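Local coordinates for protein putative oxidoreductase (Gluconobacter oxydans, PDB 3WJ7) that belongs to the short-chain dehydrogenase/reductase family and probably catalyses the nicotinamide-dependent oxidation or reduction of carbonyl compounds, at residues V29-E34 with A54-E59; L42-T47 with A58-G63; K79-V84 with R107-A112. All coordinates share one frame; numbering follows the deposited sequence.

Interaction 1: residues V29-E34 with A54-E59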
ATOM      1  N   VAL A  29      25.240  18.721   5.812  1.00 35.85           N
ATOM      2  CA  VAL A  29      25.046  19.855   4.944  1.00 34.30           C
ATOM      3  C   VAL A  29      25.031  21.125   5.811  1.00 36.90           C
ATOM      4  O   VAL A  29      25.689  22.122   5.493  1.00 37.35           O
ATOM      5  CB  VAL A  29      23.765  19.691   4.091  1.00 32.98           C
ATOM      6  CG1 VAL A  29      23.273  21.040   3.541  1.00 33.96           C
ATOM      7  CG2 VAL A  29      24.057  18.785   2.921  1.00 31.97           C
ATOM      8  N   ALA A  30      24.313  21.070   6.927  1.00 36.80           N
ATOM      9  CA  ALA A  30      24.205  22.222   7.805  1.00 38.37           C
ATOM     10  C   ALA A  30      25.581  22.690   8.287  1.00 40.33           C
ATOM     11  O   ALA A  30      25.869  23.883   8.210  1.00 40.91           O
ATOM     12  CB  ALA A  30      23.311  21.917   8.988  1.00 36.84           C
ATOM     13  N   ARG A  31      26.415  21.759   8.763  1.00 39.88           N
ATOM     14  CA  ARG A  31      27.749  22.091   9.287  1.00 43.20           C
ATOM     15  C   ARG A  31      28.555  22.837   8.225  1.00 43.31           C
ATOM     16  O   ARG A  31      29.163  23.859   8.520  1.00 43.38           O
ATOM     17  CB  ARG A  31      28.527  20.845   9.775  1.00 45.59           C
ATOM     18  CG  ARG A  31      28.035  20.262  11.099  1.00 48.37           C
ATOM     19  CD  ARG A  31      28.643  18.892  11.421  1.00 54.15           C
ATOM     20  NE  ARG A  31      27.615  18.036  12.035  1.00 66.36           N
ATOM     21  CZ  ARG A  31      27.119  16.893  11.530  1.00 65.25           C
ATOM     22  NH1 ARG A  31      27.574  16.356  10.403  1.00 59.83           N
ATOM     23  NH2 ARG A  31      26.162  16.253  12.191  1.00 64.68           N
ATOM     24  N   VAL A  32      28.524  22.337   6.990  1.00 42.37           N
ATOM     25  CA  VAL A  32      29.285  22.946   5.896  1.00 43.15           C
ATOM     26  C   VAL A  32      28.861  24.412   5.668  1.00 44.55           C
ATOM     27  O   VAL A  32      29.696  25.304   5.599  1.00 49.37           O
ATOM     28  CB  VAL A  32      29.208  22.072   4.612  1.00 40.80           C
ATOM     29  CG1 VAL A  32      29.612  22.832   3.353  1.00 38.50           C
ATOM     30  CG2 VAL A  32      30.059  20.820   4.771  1.00 39.02           C
ATOM     31  N   LEU A  33      27.563  24.636   5.558  1.00 44.83           N
ATOM     32  CA  LEU A  33      26.990  25.961   5.423  1.00 46.17           C
ATOM     33  C   LEU A  33      27.404  26.884   6.560  1.00 48.09           C
ATOM     34  O   LEU A  33      27.698  28.073   6.337  1.00 47.74           O
ATOM     35  CB  LEU A  33      25.451  25.870   5.386  1.00 43.25           C
ATOM     36  CG  LEU A  33      24.949  25.122   4.171  1.00 40.98           C
ATOM     37  CD1 LEU A  33      23.437  25.049   4.196  1.00 42.76           C
ATOM     38  CD2 LEU A  33      25.466  25.744   2.879  1.00 40.78           C
ATOM     39  N   GLU A  34      27.394  26.345   7.775  1.00 50.18           N
ATOM     40  CA  GLU A  34      27.822  27.098   8.940  1.00 55.46           C
ATOM     41  C   GLU A  34      29.297  27.549   8.831  1.00 59.00           C
ATOM     42  O   GLU A  34      29.593  28.705   9.116  1.00 55.54           O
ATOM     43  CB  GLU A  34      27.607  26.290  10.207  1.00 55.67           C
ATOM     44  CG  GLU A  34      27.867  27.073  11.487  1.00 64.53           C
ATOM     45  CD  GLU A  34      26.645  27.839  11.959  1.00 75.30           C
ATOM     46  OE1 GLU A  34      25.513  27.287  11.844  1.00 80.93           O
ATOM     47  OE2 GLU A  34      26.819  28.983  12.454  1.00 72.88           O
ATOM     48  N   ALA A  54      22.364  20.906  18.496  1.00105.86           N
ATOM     49  CA  ALA A  54      22.721  22.000  19.423  1.00105.31           C
ATOM     50  C   ALA A  54      24.102  22.598  19.124  1.00101.02           C
ATOM     51  O   ALA A  54      24.329  23.781  19.349  1.00103.15           O
ATOM     52  CB  ALA A  54      22.597  21.563  20.876  1.00103.97           C
ATOM     53  N   GLU A  55      24.994  21.768  18.581  1.00100.02           N
ATOM     54  CA  GLU A  55      26.250  22.191  17.933  1.00101.47           C
ATOM     55  C   GLU A  55      26.181  23.465  17.085  1.00 95.06           C
ATOM     56  O   GLU A  55      27.151  24.209  17.005  1.00 99.04           O
ATOM     57  CB  GLU A  55      26.766  21.069  17.032  1.00105.83           C
ATOM     58  CG  GLU A  55      28.096  20.484  17.456  1.00109.33           C
ATOM     59  CD  GLU A  55      28.578  19.425  16.489  1.00113.29           C
ATOM     60  OE1 GLU A  55      28.227  19.503  15.285  1.00115.80           O
ATOM     61  OE2 GLU A  55      29.306  18.516  16.937  1.00107.08           O
ATOM     62  N   LEU A  56      25.050  23.694  16.432  1.00 89.51           N
ATOM     63  CA  LEU A  56      24.897  24.822  15.520  1.00 84.68           C
ATOM     64  C   LEU A  56      24.143  25.954  16.194  1.00 82.86           C
ATOM     65  O   LEU A  56      23.045  25.762  16.704  1.00 81.62           O
ATOM     66  CB  LEU A  56      24.140  24.384  14.264  1.00 78.98           C
ATOM     67  CG  LEU A  56      24.564  23.092  13.554  1.00 70.82           C
ATOM     68  CD1 LEU A  56      23.382  22.464  12.832  1.00 73.40           C
ATOM     69  CD2 LEU A  56      25.713  23.351  12.596  1.00 68.70           C
ATOM     70  N   ASN A  57      24.743  27.134  16.227  1.00 87.31           N
ATOM     71  CA  ASN A  57      23.985  28.306  16.613  1.00 88.45           C
ATOM     72  C   ASN A  57      23.062  28.518  15.429  1.00 80.09           C
ATOM     73  O   ASN A  57      23.514  28.768  14.305  1.00 81.46           O
ATOM     74  CB  ASN A  57      24.874  29.532  16.947  1.00 95.96           C
ATOM     75  CG  ASN A  57      25.837  29.914  15.823  1.00 96.77           C
ATOM     76  OD1 ASN A  57      26.640  29.101  15.362  1.00 95.36           O
ATOM     77  ND2 ASN A  57      25.773  31.171  15.398  1.00100.21           N
ATOM     78  N   ALA A  58      21.773  28.319  15.671  1.00 69.03           N
ATOM     79  CA  ALA A  58      20.806  28.310  14.588  1.00 57.10           C
ATOM     80  C   ALA A  58      19.404  28.679  15.051  1.00 52.40           C
ATOM     81  O   ALA A  58      18.936  28.227  16.110  1.00 51.14           O
ATOM     82  CB  ALA A  58      20.803  26.947  13.910  1.00 52.44           C
ATOM     83  N   GLU A  59      18.725  29.502  14.263  1.00 50.30           N
ATOM     84  CA  GLU A  59      17.301  29.668  14.500  1.00 55.01           C
ATOM     85  C   GLU A  59      16.600  28.316  14.233  1.00 55.63           C
ATOM     86  O   GLU A  59      16.936  27.563  13.289  1.00 48.68           O
ATOM     87  CB  GLU A  59      16.702  30.773  13.645  1.00 56.50           C
ATOM     88  CG  GLU A  59      17.117  32.182  14.030  1.00 63.61           C
ATOM     89  CD  GLU A  59      16.918  33.165  12.879  1.00 70.11           C
ATOM     90  OE1 GLU A  59      15.971  32.950  12.066  1.00 70.74           O
ATOM     91  OE2 GLU A  59      17.711  34.143  12.780  1.00 65.23           O
TER
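Arg31 and Leu56 mark the nearest approach of the two backbones, with 7.4 Å between their CA atoms, as the irregular segment 54-59 passes beside helix 24-35 on its way to strand 59-62. Leu56 carries the apolar part, pointing its side chain at the helix and splitting its two methyls between helix residues. Its CD1 rests on Ala30 CB at 3.9 Å, while CD2 lies over the root of Arg31, 4.1 Å from Arg31 CG, the two chains crossing at about a right angle. On the far side of that methyl runs Glu34, sliding past Leu56 in the opposite direction, with Glu34 OE1 4.0 Å from Leu56 CD2. Glu34 swings out from the helix with CG anti to the backbone N (chi1 -173°) and then folds at chi2 (87°), which brings the carboxylate up to Asn57. With Glu34 cut back to an alanine, the Leu56 CD2 methyl is likely to lose its cover on that flank and Asn57 the carboxylate beside it. The other polar pair is a long salt bridge, Arg31 NE to Glu55 OE1 at 3.6 Å. The carboxylate oxygen sits at the guanidinium edge, near its plane, but the two groups are turned 80° apart, so this is not the coplanar, two-pronged arginine-carboxylate pairing. Glu55 is poorly ordered, and its OE2 forms a salt bridge with Arg188, so the carboxylate is shared between two arginines. The chemistry therefore implies a contact anchored by the buried leucine, with a weak and probably mobile charge pair added at the exposed margin.

Interaction 2: residues L42-T47 with A58-G63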
ATOM      1  N   LEU A  42      16.683  26.186  10.938  1.00 41.50           N
ATOM      2  CA  LEU A  42      16.564  24.754  10.702  1.00 42.00           C
ATOM      3  C   LEU A  42      15.110  24.377  10.897  1.00 46.38           C
ATOM      4  O   LEU A  42      14.575  24.604  11.956  1.00 57.59           O
ATOM      5  CB  LEU A  42      17.485  23.986  11.659  1.00 37.17           C
ATOM      6  CG  LEU A  42      18.978  24.391  11.625  1.00 36.05           C
ATOM      7  CD1 LEU A  42      19.817  23.584  12.590  1.00 37.08           C
ATOM      8  CD2 LEU A  42      19.619  24.350  10.248  1.00 34.89           C
ATOM      9  N   LEU A  43      14.447  23.858   9.877  1.00 46.81           N
ATOM     10  CA  LEU A  43      13.085  23.405  10.072  1.00 50.49           C
ATOM     11  C   LEU A  43      13.174  22.037  10.721  1.00 55.61           C
ATOM     12  O   LEU A  43      13.958  21.197  10.281  1.00 59.38           O
ATOM     13  CB  LEU A  43      12.322  23.323   8.756  1.00 44.81           C
ATOM     14  CG  LEU A  43      10.843  22.954   8.852  1.00 48.00           C
ATOM     15  CD1 LEU A  43       9.953  24.153   9.211  1.00 45.77           C
ATOM     16  CD2 LEU A  43      10.364  22.311   7.550  1.00 48.22           C
ATOM     17  N   VAL A  44      12.416  21.854  11.795  1.00 58.76           N
ATOM     18  CA  VAL A  44      12.296  20.561  12.488  1.00 60.89           C
ATOM     19  C   VAL A  44      10.823  20.229  12.759  1.00 61.98           C
ATOM     20  O   VAL A  44       9.974  21.143  12.810  1.00 53.28           O
ATOM     21  CB  VAL A  44      12.994  20.596  13.850  1.00 62.32           C
ATOM     22  CG1 VAL A  44      14.499  20.799  13.686  1.00 60.26           C
ATOM     23  CG2 VAL A  44      12.363  21.679  14.727  1.00 64.28           C
ATOM     24  N   ARG A  45      10.545  18.931  12.932  1.00 67.08           N
ATOM     25  CA  ARG A  45       9.202  18.419  13.256  1.00 73.53           C
ATOM     26  C   ARG A  45       8.803  18.620  14.737  1.00 75.76           C
ATOM     27  O   ARG A  45       9.676  18.636  15.616  1.00 66.47           O
ATOM     28  CB  ARG A  45       9.101  16.935  12.890  1.00 74.26           C
ATOM     29  CG  ARG A  45       8.447  16.640  11.540  1.00 83.21           C
ATOM     30  CD  ARG A  45       8.057  15.158  11.427  1.00 96.20           C
ATOM     31  NE  ARG A  45       7.704  14.731  10.064  1.00 98.68           N
ATOM     32  CZ  ARG A  45       8.577  14.326   9.133  1.00 99.21           C
ATOM     33  NH1 ARG A  45       9.885  14.291   9.392  1.00 91.35           N
ATOM     34  NH2 ARG A  45       8.145  13.961   7.928  1.00 89.84           N
ATOM     35  N   PRO A  46       7.481  18.785  15.012  1.00 84.82           N
ATOM     36  CA  PRO A  46       6.932  18.767  16.391  1.00 90.17           C
ATOM     37  C   PRO A  46       7.523  17.641  17.266  1.00 91.06           C
ATOM     38  O   PRO A  46       7.871  17.873  18.430  1.00 85.93           O
ATOM     39  CB  PRO A  46       5.417  18.550  16.174  1.00 92.92           C
ATOM     40  CG  PRO A  46       5.138  18.901  14.734  1.00 88.79           C
ATOM     41  CD  PRO A  46       6.447  19.166  14.024  1.00 88.95           C
ATOM     42  N   THR A  47       7.628  16.442  16.686  1.00 97.94           N
ATOM     43  CA  THR A  47       8.317  15.281  17.280  1.00 96.43           C
ATOM     44  C   THR A  47       9.834  15.514  17.478  1.00 86.62           C
ATOM     45  O   THR A  47      10.238  16.124  18.468  1.00 77.34           O
ATOM     46  CB  THR A  47       8.054  14.004  16.437  1.00 97.48           C
ATOM     47  OG1 THR A  47       8.135  14.313  15.034  1.00 89.30           O
ATOM     48  CG2 THR A  47       6.661  13.439  16.745  1.00100.02           C
ATOM     49  N   ALA A  58      21.773  28.319  15.671  1.00 69.03           N
ATOM     50  CA  ALA A  58      20.806  28.310  14.588  1.00 57.10           C
ATOM     51  C   ALA A  58      19.404  28.679  15.051  1.00 52.40           C
ATOM     52  O   ALA A  58      18.936  28.227  16.110  1.00 51.14           O
ATOM     53  CB  ALA A  58      20.803  26.947  13.910  1.00 52.44           C
ATOM     54  N   GLU A  59      18.725  29.502  14.263  1.00 50.30           N
ATOM     55  CA  GLU A  59      17.301  29.668  14.500  1.00 55.01           C
ATOM     56  C   GLU A  59      16.600  28.316  14.233  1.00 55.63           C
ATOM     57  O   GLU A  59      16.936  27.563  13.289  1.00 48.68           O
ATOM     58  CB  GLU A  59      16.702  30.773  13.645  1.00 56.50           C
ATOM     59  CG  GLU A  59      17.117  32.182  14.030  1.00 63.61           C
ATOM     60  CD  GLU A  59      16.918  33.165  12.879  1.00 70.11           C
ATOM     61  OE1 GLU A  59      15.971  32.950  12.066  1.00 70.74           O
ATOM     62  OE2 GLU A  59      17.711  34.143  12.780  1.00 65.23           O
ATOM     63  N   LEU A  60      15.638  28.004  15.084  1.00 53.07           N
ATOM     64  CA  LEU A  60      14.851  26.824  14.877  1.00 56.94           C
ATOM     65  C   LEU A  60      13.437  27.216  14.531  1.00 56.85           C
ATOM     66  O   LEU A  60      12.795  27.936  15.274  1.00 63.49           O
ATOM     67  CB  LEU A  60      14.907  25.939  16.114  1.00 58.65           C
ATOM     68  CG  LEU A  60      16.209  25.145  16.077  1.00 61.16           C
ATOM     69  CD1 LEU A  60      16.967  25.262  17.394  1.00 71.31           C
ATOM     70  CD2 LEU A  60      15.934  23.698  15.696  1.00 60.08           C
ATOM     71  N   ALA A  61      12.968  26.766  13.377  1.00 56.57           N
ATOM     72  CA  ALA A  61      11.546  26.866  13.027  1.00 59.42           C
ATOM     73  C   ALA A  61      10.932  25.480  13.114  1.00 59.33           C
ATOM     74  O   ALA A  61      11.538  24.494  12.686  1.00 59.63           O
ATOM     75  CB  ALA A  61      11.354  27.449  11.623  1.00 57.22           C
ATOM     76  N   VAL A  62       9.741  25.427  13.699  1.00 61.86           N
ATOM     77  CA  VAL A  62       8.942  24.214  13.820  1.00 62.52           C
ATOM     78  C   VAL A  62       7.838  24.254  12.742  1.00 64.68           C
ATOM     79  O   VAL A  62       7.171  25.272  12.537  1.00 63.28           O
ATOM     80  CB  VAL A  62       8.335  24.092  15.244  1.00 62.70           C
ATOM     81  CG1 VAL A  62       7.545  22.798  15.402  1.00 63.53           C
ATOM     82  CG2 VAL A  62       9.438  24.163  16.293  1.00 60.24           C
ATOM     83  N   GLY A  63       7.664  23.134  12.051  1.00 68.60           N
ATOM     84  CA  GLY A  63       6.774  23.046  10.902  1.00 65.92           C
ATOM     85  C   GLY A  63       6.687  21.615  10.395  1.00 67.99           C
ATOM     86  O   GLY A  63       7.285  20.683  10.949  1.00 63.09           O
TER
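Val44 spreads its two methyls over two neighbours on strand 59-62. CG1, on the side away from the carbonyl carbon (chi1 -64°), meets Leu60 CD2 at 3.8 Å, and CG2 meets Val62 CG2 at 4.1 Å; in both pairs the side chains lie obliquely across one another. Leu42 shares this sheet face and extends it toward the start of the strand, its CD1 lying 3.7 Å from Ala58 CB. Leu43 and Ala61 point to the reverse face, where Ala74 of helix 71-75 touches both. There Leu43 slants along the neighbouring strand until its CD1 lies 3.8 Å from Gly63 CA, against backbone rather than a side chain. Beyond the strand end, Pro46 CD approaches Val62 CG1 at 4.0 Å.

The backbone evidence fixes this as parallel pairing: Leu42, Leu43 and Val44 stand opposite Leu60, Ala61 and Val62, and the short strand axes are twisted by 34°. Four hydrogen bonds zip the pair, running in order from Leu42 N to Glu59 O (2.7 Å), from Ala61 N to Leu42 O, from Val44 N to Ala61 O, and from Gly63 N to Val44 O (3.1 Å). Strand 39-44 also pairs with strand 15-18, placing strand 59-62 outermost on this flank. Such a run of parallel strands, with helix 24-35 linking the first two, is the first half of the Rossmann fold of NAD(P)-dependent dehydrogenases.

Interaction 3: residues K79-V84 with R107-A112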
ATOM      1  N   LYS A  79      16.502  33.744   1.985  1.00 43.35           N
ATOM      2  CA  LYS A  79      16.995  33.964   0.637  1.00 47.62           C
ATOM      3  C   LYS A  79      17.236  32.637  -0.110  1.00 47.21           C
ATOM      4  O   LYS A  79      17.074  32.557  -1.352  1.00 45.47           O
ATOM      5  CB  LYS A  79      18.308  34.782   0.725  1.00 54.52           C
ATOM      6  CG  LYS A  79      19.115  34.896  -0.575  1.00 61.58           C
ATOM      7  CD  LYS A  79      20.486  35.539  -0.350  1.00 69.98           C
ATOM      8  CE  LYS A  79      21.102  36.042  -1.661  1.00 71.64           C
ATOM      9  NZ  LYS A  79      22.575  35.800  -1.713  1.00 70.63           N
ATOM     10  N   ILE A  80      17.679  31.634   0.659  1.00 41.43           N
ATOM     11  CA  ILE A  80      18.191  30.357   0.154  1.00 40.40           C
ATOM     12  C   ILE A  80      17.631  29.174   0.963  1.00 40.61           C
ATOM     13  O   ILE A  80      17.605  29.170   2.216  1.00 38.71           O
ATOM     14  CB  ILE A  80      19.724  30.285   0.227  1.00 42.17           C
ATOM     15  CG1 ILE A  80      20.392  31.269  -0.760  1.00 44.03           C
ATOM     16  CG2 ILE A  80      20.227  28.884  -0.065  1.00 41.40           C
ATOM     17  CD1 ILE A  80      21.717  31.757  -0.214  1.00 40.68           C
ATOM     18  N   LEU A  81      17.187  28.180   0.211  1.00 36.62           N
ATOM     19  CA  LEU A  81      16.600  26.999   0.740  1.00 33.36           C
ATOM     20  C   LEU A  81      17.364  25.764   0.237  1.00 32.77           C
ATOM     21  O   LEU A  81      17.562  25.568  -0.976  1.00 30.68           O
ATOM     22  CB  LEU A  81      15.135  26.922   0.343  1.00 32.10           C
ATOM     23  CG  LEU A  81      14.510  25.558   0.671  1.00 33.18           C
ATOM     24  CD1 LEU A  81      14.469  25.312   2.187  1.00 33.63           C
ATOM     25  CD2 LEU A  81      13.121  25.438   0.074  1.00 32.99           C
ATOM     26  N   PHE A  82      17.807  24.971   1.212  1.00 33.47           N
ATOM     27  CA  PHE A  82      18.288  23.604   1.026  1.00 34.58           C
ATOM     28  C   PHE A  82      17.211  22.635   1.500  1.00 33.51           C
ATOM     29  O   PHE A  82      16.951  22.542   2.702  1.00 36.64           O
ATOM     30  CB  PHE A  82      19.560  23.372   1.832  1.00 31.54           C
ATOM     31  CG  PHE A  82      20.728  24.069   1.278  1.00 32.74           C
ATOM     32  CD1 PHE A  82      21.613  23.403   0.452  1.00 35.30           C
ATOM     33  CD2 PHE A  82      20.938  25.426   1.549  1.00 33.50           C
ATOM     34  CE1 PHE A  82      22.736  24.070  -0.086  1.00 37.26           C
ATOM     35  CE2 PHE A  82      22.029  26.095   1.008  1.00 35.06           C
ATOM     36  CZ  PHE A  82      22.941  25.420   0.201  1.00 35.51           C
ATOM     37  N   HIS A  83      16.593  21.920   0.578  1.00 30.15           N
ATOM     38  CA  HIS A  83      15.584  20.930   0.951  1.00 31.61           C
ATOM     39  C   HIS A  83      16.246  19.584   1.027  1.00 31.09           C
ATOM     40  O   HIS A  83      16.538  19.007   0.010  1.00 31.21           O
ATOM     41  CB  HIS A  83      14.448  20.856  -0.078  1.00 30.14           C
ATOM     42  CG  HIS A  83      13.382  19.864   0.285  1.00 35.42           C
ATOM     43  ND1 HIS A  83      13.219  19.384   1.573  1.00 34.77           N
ATOM     44  CD2 HIS A  83      12.415  19.274  -0.462  1.00 34.27           C
ATOM     45  CE1 HIS A  83      12.208  18.541   1.597  1.00 33.12           C
ATOM     46  NE2 HIS A  83      11.706  18.456   0.376  1.00 33.94           N
ATOM     47  N   VAL A  84      16.507  19.090   2.217  1.00 32.04           N
ATOM     48  CA  VAL A  84      17.047  17.743   2.326  1.00 36.68           C
ATOM     49  C   VAL A  84      16.016  16.790   2.981  1.00 39.88           C
ATOM     50  O   VAL A  84      15.421  17.126   3.988  1.00 43.11           O
ATOM     51  CB  VAL A  84      18.354  17.722   3.134  1.00 35.24           C
ATOM     52  CG1 VAL A  84      18.987  16.326   3.042  1.00 33.36           C
ATOM     53  CG2 VAL A  84      19.313  18.825   2.666  1.00 30.02           C
ATOM     54  N   ARG A 107       6.277  19.372  -2.853  1.00 37.27           N
ATOM     55  CA  ARG A 107       5.493  20.314  -3.608  1.00 38.88           C
ATOM     56  C   ARG A 107       5.084  21.499  -2.671  1.00 39.42           C
ATOM     57  O   ARG A 107       5.344  22.660  -2.997  1.00 36.72           O
ATOM     58  CB  ARG A 107       4.298  19.608  -4.253  1.00 40.41           C
ATOM     59  CG  ARG A 107       3.484  20.454  -5.223  1.00 44.42           C
ATOM     60  CD  ARG A 107       2.178  19.758  -5.598  1.00 52.92           C
ATOM     61  NE  ARG A 107       1.441  20.489  -6.643  1.00 70.36           N
ATOM     62  CZ  ARG A 107       0.272  20.117  -7.197  1.00 86.86           C
ATOM     63  NH1 ARG A 107      -0.360  18.984  -6.850  1.00 83.37           N
ATOM     64  NH2 ARG A 107      -0.280  20.889  -8.129  1.00 88.33           N
ATOM     65  N   ASN A 108       4.526  21.228  -1.491  1.00 34.99           N
ATOM     66  CA  ASN A 108       4.182  22.336  -0.627  1.00 33.99           C
ATOM     67  C   ASN A 108       5.449  23.237  -0.350  1.00 37.60           C
ATOM     68  O   ASN A 108       5.412  24.491  -0.469  1.00 36.72           O
ATOM     69  CB  ASN A 108       3.504  21.830   0.658  1.00 35.13           C
ATOM     70  CG  ASN A 108       2.134  21.119   0.388  1.00 38.14           C
ATOM     71  OD1 ASN A 108       1.484  21.358  -0.629  1.00 36.86           O
ATOM     72  ND2 ASN A 108       1.711  20.246   1.309  1.00 35.13           N
ATOM     73  N   LEU A 109       6.564  22.604   0.001  1.00 33.83           N
ATOM     74  CA  LEU A 109       7.721  23.348   0.332  1.00 33.65           C
ATOM     75  C   LEU A 109       8.135  24.222  -0.866  1.00 35.08           C
ATOM     76  O   LEU A 109       8.365  25.443  -0.704  1.00 35.39           O
ATOM     77  CB  LEU A 109       8.874  22.434   0.736  1.00 32.27           C
ATOM     78  CG  LEU A 109      10.124  23.225   1.133  1.00 32.41           C
ATOM     79  CD1 LEU A 109       9.833  24.076   2.369  1.00 31.43           C
ATOM     80  CD2 LEU A 109      11.288  22.280   1.397  1.00 34.09           C
ATOM     81  N   MET A 110       8.226  23.605  -2.045  1.00 32.49           N
ATOM     82  CA  MET A 110       8.607  24.321  -3.258  1.00 32.57           C
ATOM     83  C   MET A 110       7.659  25.488  -3.607  1.00 33.39           C
ATOM     84  O   MET A 110       8.096  26.594  -3.903  1.00 33.04           O
ATOM     85  CB  MET A 110       8.743  23.356  -4.436  1.00 32.32           C
ATOM     86  CG  MET A 110       9.877  22.339  -4.327  1.00 35.39           C
ATOM     87  SD  MET A 110      11.537  22.930  -3.886  1.00 41.23           S
ATOM     88  CE  MET A 110      11.692  22.343  -2.212  1.00 38.62           C
ATOM     89  N   LEU A 111       6.354  25.239  -3.574  1.00 36.29           N
ATOM     90  CA  LEU A 111       5.399  26.290  -3.814  1.00 37.73           C
ATOM     91  C   LEU A 111       5.491  27.390  -2.747  1.00 40.35           C
ATOM     92  O   LEU A 111       5.441  28.569  -3.083  1.00 40.52           O
ATOM     93  CB  LEU A 111       4.000  25.732  -3.904  1.00 39.40           C
ATOM     94  CG  LEU A 111       3.566  24.854  -5.095  1.00 41.14           C
ATOM     95  CD1 LEU A 111       2.093  24.448  -4.940  1.00 41.71           C
ATOM     96  CD2 LEU A 111       3.767  25.574  -6.412  1.00 40.39           C
ATOM     97  N   ALA A 112       5.655  27.013  -1.479  1.00 40.43           N
ATOM     98  CA  ALA A 112       5.792  28.005  -0.392  1.00 36.91           C
ATOM     99  C   ALA A 112       7.010  28.897  -0.533  1.00 36.25           C
ATOM    100  O   ALA A 112       6.912  30.105  -0.299  1.00 36.23           O
ATOM    101  CB  ALA A 112       5.750  27.351   0.992  1.00 33.03           C
TER
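Leu109 buries the most surface here, reaching from helix 95-115 to Leu81 and His83 on strand 78-83, the first strand of the beta-alpha-beta unit that continues to strand 120-124. The short strand and helix axes run 10.7 Å apart and 173° from parallel, as expected for a crossover helix returning antiparallel over the sheet. Leu81 and Leu109 meet tip to tip, Leu81 CD2 lying 3.9 Å from Leu109 CG. Met110, bent at chi2 and chi3, brings its CE methyl in beside them, 4.1 Å from Leu81 CD2.

His83 projects toward the same helix; a chi1 of -179° turns the ring away from its own backbone N and lays it beneath Leu109. Met110 CE also approaches this ring, obliquely, at 3.6 Å from His83 CD2. Hydrogen bonds outside the two segments hold the imidazole in rotation: ND1 pairs with Thr19 OG1 and NE2 with Thr106 OG1, so both nitrogens of this buried ring are satisfied. With the ring pinned at its two nitrogens, its pi face receives a methyl: Leu109 CD2 stands 3.5 Å from the His83 centroid, 17° off the ring normal, in a CH-pi contact.

From the N terminus, helix 24-35 opens interaction 1, and strand 39-44 opens interaction 2 before the first has closed. Residues 54-59 then return to the helix and 58-63 to the strand, so the two loops cross rather than nest and share Ala58 and Glu59; Leu56 CD1 against Leu42 CD1 (3.7 Å) joins them directly. Interaction 3 follows in series, closing the loop from strand 78-83 to helix 95-115. It reaches the same sheet as interaction 2 without touching it, strand 15-18 pairing with strands 39-44 and 78-83. Phe82, pointing away from helix 95-115, meets Leu33 of helix 24-35, so helices on both sheet faces are tied in.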